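Local coordinates for type IV pilus assembly protein PilF (PDB 2HO1), which is an outer membrane lipoprotein of tetratricopeptide repeats, needed for the outer membrane localization of PilQ and its assembly into the type IV pilus secretin, at residues L179-D183 with R210-L214; A124-L129 with N146-S151; Y191-R195 with L218-F222. All coordinates share one frame; numbering follows the deposited sequence.

Contact 1 of 3, residues L179-D183 with R210-L214; sequences LEMAD and RSLLL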
ATOM      1  N   LEU A 179      17.557  -4.363  13.785  1.00 34.87           N
ATOM      2  CA  LEU A 179      18.641  -3.377  13.801  1.00 35.16           C
ATOM      3  C   LEU A 179      18.162  -2.026  13.297  1.00 34.71           C
ATOM      4  O   LEU A 179      18.513  -0.994  13.872  1.00 32.86           O
ATOM      5  CB  LEU A 179      19.834  -3.854  12.948  1.00 36.29           C
ATOM      6  CG  LEU A 179      20.954  -2.834  12.725  1.00 35.99           C
ATOM      7  CD1 LEU A 179      21.711  -2.585  14.019  1.00 38.65           C
ATOM      8  CD2 LEU A 179      21.893  -3.384  11.651  1.00 37.25           C
ATOM      9  N   GLU A 180      17.351  -2.024  12.230  1.00 35.12           N
ATOM     10  CA  GLU A 180      16.841  -0.757  11.707  1.00 33.99           C
ATOM     11  C   GLU A 180      15.930  -0.130  12.755  1.00 34.47           C
ATOM     12  O   GLU A 180      15.936   1.082  12.930  1.00 33.54           O
ATOM     13  CB  GLU A 180      16.079  -0.958  10.396  1.00 35.18           C
ATOM     14  CG  GLU A 180      16.920  -1.450   9.231  1.00 36.11           C
ATOM     15  CD  GLU A 180      18.104  -0.539   8.917  1.00 37.12           C
ATOM     16  OE1 GLU A 180      17.969   0.689   9.008  1.00 35.70           O
ATOM     17  OE2 GLU A 180      19.176  -1.061   8.569  1.00 40.63           O
HETATM   18  N   MSE A 181      15.167  -0.953  13.476  1.00 36.35           N
HETATM   19  CA  MSE A 181      14.295  -0.429  14.535  1.00 37.25           C
HETATM   20  C   MSE A 181      15.151   0.184  15.634  1.00 38.18           C
HETATM   21  O   MSE A 181      14.896   1.307  16.087  1.00 39.03           O
HETATM   22  CB  MSE A 181      13.411  -1.533  15.142  1.00 37.08           C
HETATM   23  CG  MSE A 181      12.186  -1.945  14.313  1.00 41.44           C
HETATM   24 SE   MSE A 181      10.897  -0.515  14.071  1.00 47.02          SE
HETATM   25  CE  MSE A 181      10.572  -0.035  15.887  1.00 41.63           C
ATOM     26  N   ALA A 182      16.166  -0.554  16.079  1.00 38.30           N
ATOM     27  CA  ALA A 182      17.056  -0.050  17.138  1.00 38.42           C
ATOM     28  C   ALA A 182      17.651   1.305  16.742  1.00 38.77           C
ATOM     29  O   ALA A 182      17.691   2.254  17.549  1.00 40.11           O
ATOM     30  CB  ALA A 182      18.198  -1.068  17.414  1.00 37.89           C
ATOM     31  N   ASP A 183      18.113   1.409  15.501  1.00 36.43           N
ATOM     32  CA  ASP A 183      18.703   2.659  15.061  1.00 37.52           C
ATOM     33  C   ASP A 183      17.688   3.799  15.109  1.00 38.99           C
ATOM     34  O   ASP A 183      17.991   4.899  15.582  1.00 36.47           O
ATOM     35  CB  ASP A 183      19.282   2.499  13.652  1.00 37.65           C
ATOM     36  CG  ASP A 183      20.267   3.613  13.289  1.00 42.75           C
ATOM     37  OD1 ASP A 183      21.045   4.055  14.178  1.00 43.20           O
ATOM     38  OD2 ASP A 183      20.276   4.040  12.111  1.00 43.26           O
ATOM     39  N   ARG A 210      28.713  -0.450  11.677  1.00 46.30           N
ATOM     40  CA  ARG A 210      27.513   0.277  12.049  1.00 45.20           C
ATOM     41  C   ARG A 210      26.862  -0.234  13.332  1.00 44.08           C
ATOM     42  O   ARG A 210      26.628   0.537  14.252  1.00 45.49           O
ATOM     43  CB  ARG A 210      26.489   0.216  10.915  1.00 45.57           C
ATOM     44  CG  ARG A 210      25.168   0.923  11.251  1.00 45.30           C
ATOM     45  CD  ARG A 210      24.049   0.505  10.314  1.00 44.95           C
ATOM     46  NE  ARG A 210      22.790   1.141  10.689  1.00 45.26           N
ATOM     47  CZ  ARG A 210      21.607   0.801  10.194  1.00 41.85           C
ATOM     48  NH1 ARG A 210      21.528  -0.172   9.310  1.00 40.12           N
ATOM     49  NH2 ARG A 210      20.511   1.433  10.591  1.00 39.23           N
ATOM     50  N   SER A 211      26.563  -1.525  13.396  1.00 44.70           N
ATOM     51  CA  SER A 211      25.908  -2.073  14.567  1.00 45.82           C
ATOM     52  C   SER A 211      26.755  -2.077  15.835  1.00 48.82           C
ATOM     53  O   SER A 211      26.209  -1.927  16.936  1.00 50.10           O
ATOM     54  CB  SER A 211      25.353  -3.470  14.287  1.00 43.74           C
ATOM     55  OG  SER A 211      26.360  -4.405  14.014  1.00 43.14           O
ATOM     56  N   LEU A 212      28.074  -2.226  15.695  1.00 47.57           N
ATOM     57  CA  LEU A 212      28.955  -2.213  16.861  1.00 47.12           C
ATOM     58  C   LEU A 212      28.903  -0.824  17.480  1.00 46.26           C
ATOM     59  O   LEU A 212      28.811  -0.689  18.700  1.00 46.40           O
ATOM     60  CB  LEU A 212      30.414  -2.576  16.481  1.00 44.57           C
ATOM     61  CG  LEU A 212      30.619  -4.059  16.150  1.00 43.16           C
ATOM     62  CD1 LEU A 212      31.967  -4.285  15.477  1.00 43.43           C
ATOM     63  CD2 LEU A 212      30.486  -4.896  17.432  1.00 42.00           C
ATOM     64  N   LEU A 213      28.929   0.207  16.646  1.00 46.30           N
ATOM     65  CA  LEU A 213      28.892   1.567  17.160  1.00 46.53           C
ATOM     66  C   LEU A 213      27.550   1.874  17.837  1.00 48.50           C
ATOM     67  O   LEU A 213      27.506   2.562  18.869  1.00 49.19           O
ATOM     68  CB  LEU A 213      29.145   2.567  16.048  1.00 45.42           C
ATOM     69  CG  LEU A 213      29.203   4.021  16.520  1.00 46.29           C
ATOM     70  CD1 LEU A 213      30.419   4.232  17.424  1.00 45.76           C
ATOM     71  CD2 LEU A 213      29.272   4.935  15.325  1.00 44.61           C
ATOM     72  N   LEU A 214      26.463   1.362  17.259  1.00 48.37           N
ATOM     73  CA  LEU A 214      25.134   1.583  17.824  1.00 48.18           C
ATOM     74  C   LEU A 214      25.077   0.903  19.188  1.00 48.61           C
ATOM     75  O   LEU A 214      24.560   1.474  20.148  1.00 49.03           O
ATOM     76  CB  LEU A 214      24.033   1.020  16.897  1.00 44.91           C
ATOM     77  CG  LEU A 214      22.576   0.989  17.416  1.00 45.17           C
ATOM     78  CD1 LEU A 214      22.150   2.396  17.878  1.00 42.38           C
ATOM     79  CD2 LEU A 214      21.629   0.472  16.312  1.00 42.25           C
TER
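One nitrogen, NH2 of R210, serves two carboxylates at once. It donates to E180 OE1 at 3.1 Å and to D183 OD2 at 3.0 Å. R210 NH1 reaches E180 OE2 at 2.6 Å in a nearly straight bond. R210 grips E180 end-on, one nitrogen to each oxygen. All three acceptors lie near the guanidinium plane. The carboxylates are turned against it, E180 by 46° and D183 by 79°. E180 OE2 is met on its syn side, E180 OE1 and D183 OD2 from above their planes. R210 gets there by an extended chain. The first bond of the E180 side chain points away from the other helix, and a bend at chi2 brings the carboxylate back. L179 CD2 lies over one guanidinium face, 4.0 Å from R210 NH1. Beneath the charges, L214 CD2 packs on L179 CD1 (3.8 Å) and A182 CB (3.9 Å), and S211 CB also touches L179 CD1. F201 and Y198 of helix 191-202 close over this apolar layer. The contact joins the first helices of TPR 5 and TPR 6, whose segments run at 43°. D183 has a second cation, K187. In this network the opposed charges probably keep one another ionised.

Contact 2 of 3, residues A124-L129 with N146-S151; sequences AYQRLL and NLGLVS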
ATOM      1  N   ALA A 124       9.885   1.961  -6.687  1.00 30.44           N
ATOM      2  CA  ALA A 124      10.023   0.836  -5.757  1.00 29.48           C
ATOM      3  C   ALA A 124       8.796   0.846  -4.834  1.00 30.75           C
ATOM      4  O   ALA A 124       8.091  -0.164  -4.703  1.00 30.10           O
ATOM      5  CB  ALA A 124      11.306   0.997  -4.893  1.00 28.88           C
ATOM      6  N   TYR A 125       8.545   2.006  -4.224  1.00 29.10           N
ATOM      7  CA  TYR A 125       7.426   2.187  -3.291  1.00 28.49           C
ATOM      8  C   TYR A 125       6.112   1.736  -3.923  1.00 29.79           C
ATOM      9  O   TYR A 125       5.370   0.947  -3.333  1.00 29.74           O
ATOM     10  CB  TYR A 125       7.332   3.667  -2.871  1.00 28.70           C
ATOM     11  CG  TYR A 125       6.519   3.896  -1.604  1.00 29.87           C
ATOM     12  CD1 TYR A 125       6.982   3.444  -0.360  1.00 27.46           C
ATOM     13  CD2 TYR A 125       5.290   4.573  -1.646  1.00 30.26           C
ATOM     14  CE1 TYR A 125       6.250   3.653   0.801  1.00 27.83           C
ATOM     15  CE2 TYR A 125       4.546   4.798  -0.473  1.00 29.52           C
ATOM     16  CZ  TYR A 125       5.043   4.329   0.740  1.00 27.95           C
ATOM     17  OH  TYR A 125       4.324   4.526   1.884  1.00 28.92           O
ATOM     18  N   GLN A 126       5.839   2.206  -5.141  1.00 28.50           N
ATOM     19  CA  GLN A 126       4.632   1.834  -5.847  1.00 30.31           C
ATOM     20  C   GLN A 126       4.475   0.315  -6.060  1.00 31.92           C
ATOM     21  O   GLN A 126       3.378  -0.235  -5.826  1.00 30.44           O
ATOM     22  CB  GLN A 126       4.564   2.557  -7.201  1.00 33.66           C
ATOM     23  CG  GLN A 126       4.380   4.083  -7.060  1.00 41.24           C
ATOM     24  CD  GLN A 126       4.568   4.854  -8.383  1.00 47.86           C
ATOM     25  OE1 GLN A 126       5.335   4.439  -9.265  1.00 50.84           O
ATOM     26  NE2 GLN A 126       3.882   5.998  -8.509  1.00 50.35           N
ATOM     27  N   ARG A 127       5.546  -0.355  -6.508  1.00 28.42           N
ATOM     28  CA  ARG A 127       5.471  -1.794  -6.750  1.00 30.49           C
ATOM     29  C   ARG A 127       5.289  -2.536  -5.447  1.00 29.32           C
ATOM     30  O   ARG A 127       4.547  -3.499  -5.396  1.00 29.97           O
ATOM     31  CB  ARG A 127       6.719  -2.315  -7.484  1.00 27.22           C
ATOM     32  CG  ARG A 127       6.945  -1.700  -8.839  1.00 29.32           C
ATOM     33  CD  ARG A 127       5.816  -2.012  -9.807  1.00 33.65           C
ATOM     34  NE  ARG A 127       6.116  -1.618 -11.182  1.00 39.19           N
ATOM     35  CZ  ARG A 127       5.356  -1.958 -12.226  1.00 41.63           C
ATOM     36  NH1 ARG A 127       4.274  -2.698 -12.033  1.00 45.41           N
ATOM     37  NH2 ARG A 127       5.657  -1.555 -13.458  1.00 40.82           N
ATOM     38  N   LEU A 128       5.959  -2.074  -4.395  1.00 30.79           N
ATOM     39  CA  LEU A 128       5.852  -2.698  -3.090  1.00 31.12           C
ATOM     40  C   LEU A 128       4.447  -2.517  -2.484  1.00 31.27           C
ATOM     41  O   LEU A 128       3.930  -3.430  -1.837  1.00 29.32           O
ATOM     42  CB  LEU A 128       6.926  -2.144  -2.154  1.00 27.78           C
ATOM     43  CG  LEU A 128       8.336  -2.563  -2.583  1.00 29.61           C
ATOM     44  CD1 LEU A 128       9.375  -1.720  -1.818  1.00 26.93           C
ATOM     45  CD2 LEU A 128       8.547  -4.081  -2.334  1.00 26.29           C
ATOM     46  N   LEU A 129       3.829  -1.351  -2.693  1.00 31.90           N
ATOM     47  CA  LEU A 129       2.474  -1.114  -2.201  1.00 32.01           C
ATOM     48  C   LEU A 129       1.523  -2.122  -2.868  1.00 33.17           C
ATOM     49  O   LEU A 129       0.589  -2.630  -2.243  1.00 30.94           O
ATOM     50  CB  LEU A 129       2.003   0.305  -2.539  1.00 31.39           C
ATOM     51  CG  LEU A 129       2.527   1.441  -1.667  1.00 33.80           C
ATOM     52  CD1 LEU A 129       1.905   2.768  -2.100  1.00 31.40           C
ATOM     53  CD2 LEU A 129       2.179   1.152  -0.225  1.00 31.35           C
ATOM     54  N   ASN A 146      10.954  -3.956   2.877  1.00 35.25           N
ATOM     55  CA  ASN A 146      11.317  -3.117   1.736  1.00 33.88           C
ATOM     56  C   ASN A 146      10.628  -1.756   1.737  1.00 32.67           C
ATOM     57  O   ASN A 146      11.236  -0.753   1.382  1.00 34.48           O
ATOM     58  CB  ASN A 146      11.067  -3.856   0.418  1.00 31.93           C
ATOM     59  CG  ASN A 146      12.121  -4.909   0.155  1.00 34.64           C
ATOM     60  OD1 ASN A 146      13.241  -4.796   0.647  1.00 35.79           O
ATOM     61  ND2 ASN A 146      11.775  -5.931  -0.617  1.00 27.91           N
ATOM     62  N   LEU A 147       9.375  -1.724   2.157  1.00 30.98           N
ATOM     63  CA  LEU A 147       8.635  -0.470   2.248  1.00 29.09           C
ATOM     64  C   LEU A 147       9.325   0.399   3.289  1.00 29.51           C
ATOM     65  O   LEU A 147       9.437   1.620   3.128  1.00 30.28           O
ATOM     66  CB  LEU A 147       7.174  -0.751   2.626  1.00 25.65           C
ATOM     67  CG  LEU A 147       6.327  -1.228   1.433  1.00 27.39           C
ATOM     68  CD1 LEU A 147       4.959  -1.768   1.926  1.00 26.66           C
ATOM     69  CD2 LEU A 147       6.114  -0.083   0.449  1.00 23.95           C
ATOM     70  N   GLY A 148       9.789  -0.221   4.371  1.00 30.44           N
ATOM     71  CA  GLY A 148      10.510   0.533   5.395  1.00 29.43           C
ATOM     72  C   GLY A 148      11.852   1.076   4.896  1.00 30.98           C
ATOM     73  O   GLY A 148      12.196   2.234   5.132  1.00 33.23           O
ATOM     74  N   LEU A 149      12.618   0.260   4.186  1.00 31.34           N
ATOM     75  CA  LEU A 149      13.900   0.742   3.690  1.00 33.53           C
ATOM     76  C   LEU A 149      13.693   1.881   2.687  1.00 34.47           C
ATOM     77  O   LEU A 149      14.402   2.894   2.752  1.00 35.62           O
ATOM     78  CB  LEU A 149      14.703  -0.412   3.070  1.00 33.22           C
ATOM     79  CG  LEU A 149      15.177  -1.492   4.056  1.00 31.21           C
ATOM     80  CD1 LEU A 149      15.550  -2.730   3.282  1.00 32.97           C
ATOM     81  CD2 LEU A 149      16.359  -1.023   4.894  1.00 32.40           C
ATOM     82  N   VAL A 150      12.722   1.735   1.776  1.00 35.67           N
ATOM     83  CA  VAL A 150      12.436   2.790   0.795  1.00 32.16           C
ATOM     84  C   VAL A 150      12.002   4.058   1.540  1.00 34.35           C
ATOM     85  O   VAL A 150      12.372   5.173   1.163  1.00 34.39           O
ATOM     86  CB  VAL A 150      11.313   2.348  -0.208  1.00 34.75           C
ATOM     87  CG1 VAL A 150      10.831   3.538  -1.055  1.00 31.27           C
ATOM     88  CG2 VAL A 150      11.832   1.219  -1.116  1.00 32.20           C
ATOM     89  N   SER A 151      11.231   3.906   2.615  1.00 34.23           N
ATOM     90  CA  SER A 151      10.787   5.068   3.366  1.00 35.73           C
ATOM     91  C   SER A 151      11.984   5.822   3.953  1.00 38.61           C
ATOM     92  O   SER A 151      11.982   7.070   4.034  1.00 37.95           O
ATOM     93  CB  SER A 151       9.812   4.655   4.480  1.00 35.24           C
ATOM     94  OG  SER A 151       8.582   4.235   3.928  1.00 36.23           O
TER
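The Y125 ring meets L147 and V150 obliquely, neither flat-on nor by its edge. Its CD1 lies 3.7 Å from L147 CD2 and 3.9 Å from V150 CG1. S151 OG comes in at a similar slant, near Y125 CE1. One face of the ring carries L129 CG from the next turn of its own helix, offset toward the rim. The other flat group, the N146 amide, is turned to N109 of helix 105-117, which its ND2 hydrogen-bonds. N146 CB faces the contact and sits 3.5 Å from L128 CD1.

L147 is the central side chain. Its CD2 is pushed between Y125, L128 and L129, and the gap to L128 CB is tight at 3.4 Å. V150 splits its work between two branches. CG1, anti to the backbone N (chi1 169°), faces Y125, while CG2 rests on A124 CB (3.8 Å) and L128 CD1 (3.9 Å).

The two helical segments run nearly antiparallel, at 158°. This is the step from the second helix of TPR 3 to the first helix of TPR 4, the packing that, repeated along a TPR array, gives a right-handed superhelix. Helix 157-170 packs beside it: Y125 OH is hydrogen-bonded to Y163 OH, and S151 OG to Q159. Y125 OH also bonds E130 of the second subunit.

Between the two segments the contact is van der Waals packing, mostly apolar. The polar ends of Y125 and S151, both buried, and of N146 find partners on neighbouring helices or the second subunit, so they tie this interface to its surroundings.

Contact 3 of 3, residues Y191-R195 with L218-F222; sequences YVPAR and LAKVF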
ATOM      1  N   TYR A 191      15.555   5.157  24.151  1.00 50.54           N
ATOM      2  CA  TYR A 191      16.549   4.160  24.533  1.00 47.89           C
ATOM      3  C   TYR A 191      16.129   2.780  24.983  1.00 47.45           C
ATOM      4  O   TYR A 191      16.777   1.808  24.616  1.00 47.26           O
ATOM      5  CB  TYR A 191      17.490   4.740  25.585  1.00 47.84           C
ATOM      6  CG  TYR A 191      18.118   6.037  25.160  1.00 48.51           C
ATOM      7  CD1 TYR A 191      18.919   6.109  24.018  1.00 48.16           C
ATOM      8  CD2 TYR A 191      17.889   7.208  25.878  1.00 48.51           C
ATOM      9  CE1 TYR A 191      19.478   7.319  23.607  1.00 47.18           C
ATOM     10  CE2 TYR A 191      18.436   8.414  25.473  1.00 47.77           C
ATOM     11  CZ  TYR A 191      19.228   8.459  24.343  1.00 47.31           C
ATOM     12  OH  TYR A 191      19.784   9.648  23.971  1.00 47.17           O
ATOM     13  N   VAL A 192      15.075   2.657  25.780  1.00 47.89           N
ATOM     14  CA  VAL A 192      14.700   1.323  26.231  1.00 48.10           C
ATOM     15  C   VAL A 192      14.152   0.484  25.097  1.00 49.49           C
ATOM     16  O   VAL A 192      14.500  -0.688  24.960  1.00 51.23           O
ATOM     17  CB  VAL A 192      13.688   1.374  27.418  1.00 48.60           C
ATOM     18  CG1 VAL A 192      13.256  -0.043  27.816  1.00 46.52           C
ATOM     19  CG2 VAL A 192      14.353   2.045  28.601  1.00 48.69           C
ATOM     20  N   PRO A 193      13.254   1.050  24.277  1.00 49.17           N
ATOM     21  CA  PRO A 193      12.749   0.221  23.175  1.00 48.52           C
ATOM     22  C   PRO A 193      13.927  -0.060  22.214  1.00 46.87           C
ATOM     23  O   PRO A 193      14.050  -1.155  21.671  1.00 45.81           O
ATOM     24  CB  PRO A 193      11.691   1.109  22.520  1.00 48.06           C
ATOM     25  CG  PRO A 193      11.284   2.028  23.594  1.00 50.22           C
ATOM     26  CD  PRO A 193      12.552   2.338  24.340  1.00 49.45           C
ATOM     27  N   ALA A 194      14.786   0.939  22.031  1.00 45.17           N
ATOM     28  CA  ALA A 194      15.946   0.813  21.141  1.00 46.18           C
ATOM     29  C   ALA A 194      16.797  -0.373  21.552  1.00 47.22           C
ATOM     30  O   ALA A 194      17.104  -1.257  20.753  1.00 44.82           O
ATOM     31  CB  ALA A 194      16.780   2.090  21.186  1.00 43.92           C
ATOM     32  N   ARG A 195      17.166  -0.374  22.828  1.00 50.39           N
ATOM     33  CA  ARG A 195      17.980  -1.420  23.412  1.00 51.49           C
ATOM     34  C   ARG A 195      17.326  -2.767  23.239  1.00 50.41           C
ATOM     35  O   ARG A 195      17.968  -3.772  22.941  1.00 50.72           O
ATOM     36  CB  ARG A 195      18.157  -1.144  24.892  1.00 55.72           C
ATOM     37  CG  ARG A 195      18.870  -2.255  25.615  1.00 61.61           C
ATOM     38  CD  ARG A 195      19.134  -1.877  27.041  1.00 65.79           C
ATOM     39  NE  ARG A 195      20.213  -2.684  27.582  1.00 69.42           N
ATOM     40  CZ  ARG A 195      20.561  -2.681  28.860  1.00 71.76           C
ATOM     41  NH1 ARG A 195      19.901  -1.911  29.719  1.00 72.10           N
ATOM     42  NH2 ARG A 195      21.579  -3.432  29.272  1.00 72.76           N
ATOM     43  N   LEU A 218      24.634   2.572  22.883  1.00 56.33           N
ATOM     44  CA  LEU A 218      23.520   2.154  23.728  1.00 57.56           C
ATOM     45  C   LEU A 218      24.050   1.726  25.093  1.00 59.85           C
ATOM     46  O   LEU A 218      23.453   2.058  26.124  1.00 61.06           O
ATOM     47  CB  LEU A 218      22.725   1.009  23.092  1.00 55.48           C
ATOM     48  CG  LEU A 218      21.667   1.431  22.058  1.00 56.30           C
ATOM     49  CD1 LEU A 218      20.969   0.201  21.484  1.00 55.71           C
ATOM     50  CD2 LEU A 218      20.648   2.360  22.711  1.00 54.79           C
ATOM     51  N   ALA A 219      25.166   0.998  25.105  1.00 61.25           N
ATOM     52  CA  ALA A 219      25.787   0.548  26.357  1.00 62.02           C
ATOM     53  C   ALA A 219      26.094   1.768  27.230  1.00 62.44           C
ATOM     54  O   ALA A 219      25.816   1.782  28.430  1.00 62.10           O
ATOM     55  CB  ALA A 219      27.073  -0.216  26.057  1.00 61.41           C
ATOM     56  N   LYS A 220      26.663   2.797  26.610  1.00 63.35           N
ATOM     57  CA  LYS A 220      26.998   4.020  27.322  1.00 64.98           C
ATOM     58  C   LYS A 220      25.772   4.615  28.003  1.00 65.83           C
ATOM     59  O   LYS A 220      25.860   5.120  29.121  1.00 66.78           O
ATOM     60  CB  LYS A 220      27.603   5.048  26.367  1.00 65.47           C
ATOM     61  CG  LYS A 220      28.991   4.685  25.837  1.00 67.20           C
ATOM     62  CD  LYS A 220      29.566   5.861  25.057  1.00 68.34           C
ATOM     63  CE  LYS A 220      31.047   5.687  24.799  1.00 70.14           C
ATOM     64  NZ  LYS A 220      31.693   7.009  24.573  1.00 71.75           N
ATOM     65  N   VAL A 221      24.628   4.556  27.329  1.00 66.26           N
ATOM     66  CA  VAL A 221      23.392   5.085  27.892  1.00 66.54           C
ATOM     67  C   VAL A 221      22.956   4.270  29.112  1.00 66.46           C
ATOM     68  O   VAL A 221      22.502   4.829  30.108  1.00 65.83           O
ATOM     69  CB  VAL A 221      22.257   5.092  26.827  1.00 67.05           C
ATOM     70  CG1 VAL A 221      20.895   5.231  27.493  1.00 65.44           C
ATOM     71  CG2 VAL A 221      22.474   6.249  25.862  1.00 66.00           C
ATOM     72  N   PHE A 222      23.109   2.953  29.031  1.00 66.74           N
ATOM     73  CA  PHE A 222      22.728   2.068  30.125  1.00 68.17           C
ATOM     74  C   PHE A 222      23.929   1.668  30.972  1.00 69.92           C
ATOM     75  O   PHE A 222      23.972   0.561  31.530  1.00 69.11           O
ATOM     76  CB  PHE A 222      22.055   0.819  29.567  1.00 67.54           C
ATOM     77  CG  PHE A 222      20.730   1.088  28.929  1.00 68.32           C
ATOM     78  CD1 PHE A 222      19.564   1.060  29.685  1.00 67.71           C
ATOM     79  CD2 PHE A 222      20.645   1.375  27.567  1.00 67.84           C
ATOM     80  CE1 PHE A 222      18.330   1.310  29.096  1.00 68.35           C
ATOM     81  CE2 PHE A 222      19.420   1.627  26.970  1.00 68.08           C
ATOM     82  CZ  PHE A 222      18.255   1.594  27.738  1.00 68.50           C
TER
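R195 lies along one face of the F222 ring, and this stack is tight although both residues are partly exposed. The R195 CD methylene sits almost over the ring centre, 3.5 Å from the centroid and only 10° off the normal, a CH-pi contact. Further out, R195 CZ is 4.2 Å from the same centroid, close enough for a cation-pi interaction. The closest approach is R195 NH1 to F222 CD1, at 3.0 Å. The guanidinium is not flat on the ring: the planes are 40° apart, and it tips so that F222 CB lies over one of its faces. R195 reaches this place because its chain is extended from CG to NE. The ring edge is also engaged. F222 CZ is 3.5 Å from Y191 O, the carbonyl that accepts the backbone bond of R195 N, and V192 CA lies near the ring plane too. Y191 is well packed as well: V221 CG1 lies over one face of its ring, 3.7 Å from Y191 CG, in a second CH-pi contact.

F222 is the first residue to leave helical geometry after helix 209-221, the first helix of TPR 6. Y191 stands at the start of helix 191-202, the second helix of TPR 5. Their meeting is part of the junction between consecutive repeats in a TPR array.

The inner side is buried but looser. L218 CD1 touches R195 CA (3.9 Å), and L218 CD2 approaches A194 CB at 4.2 Å. Y186 and L185 of helix 175-187 back L218 and A194 here. On the solvent side V192 is exposed, and its CG2 brushes F222 CZ at 4.0 Å. V192, R195, V221 and F222 also touch crystal neighbours.

How the contacts relate
Contact 2 is the buried one. It lies nearest the centre of the chain, next to the second subunit, and is held mainly by apolar packing. Contacts 1 and 3 are only partly buried, and contact 3 lies farthest out, its centre about 25 Å from that of the chain. These two share helix 209-221, which meets helix 175-187 in contact 1 and helix 191-202 in contact 3. They touch where A182 CB lies 3.5 Å from A194 O. Both use a partly exposed arginine, but R210 pairs with carboxylates while R195 lies on an aromatic ring. Contact 2 touches neither; its nearest atoms come to about 4 Å of contact 1 but only about 16 Å of contact 3.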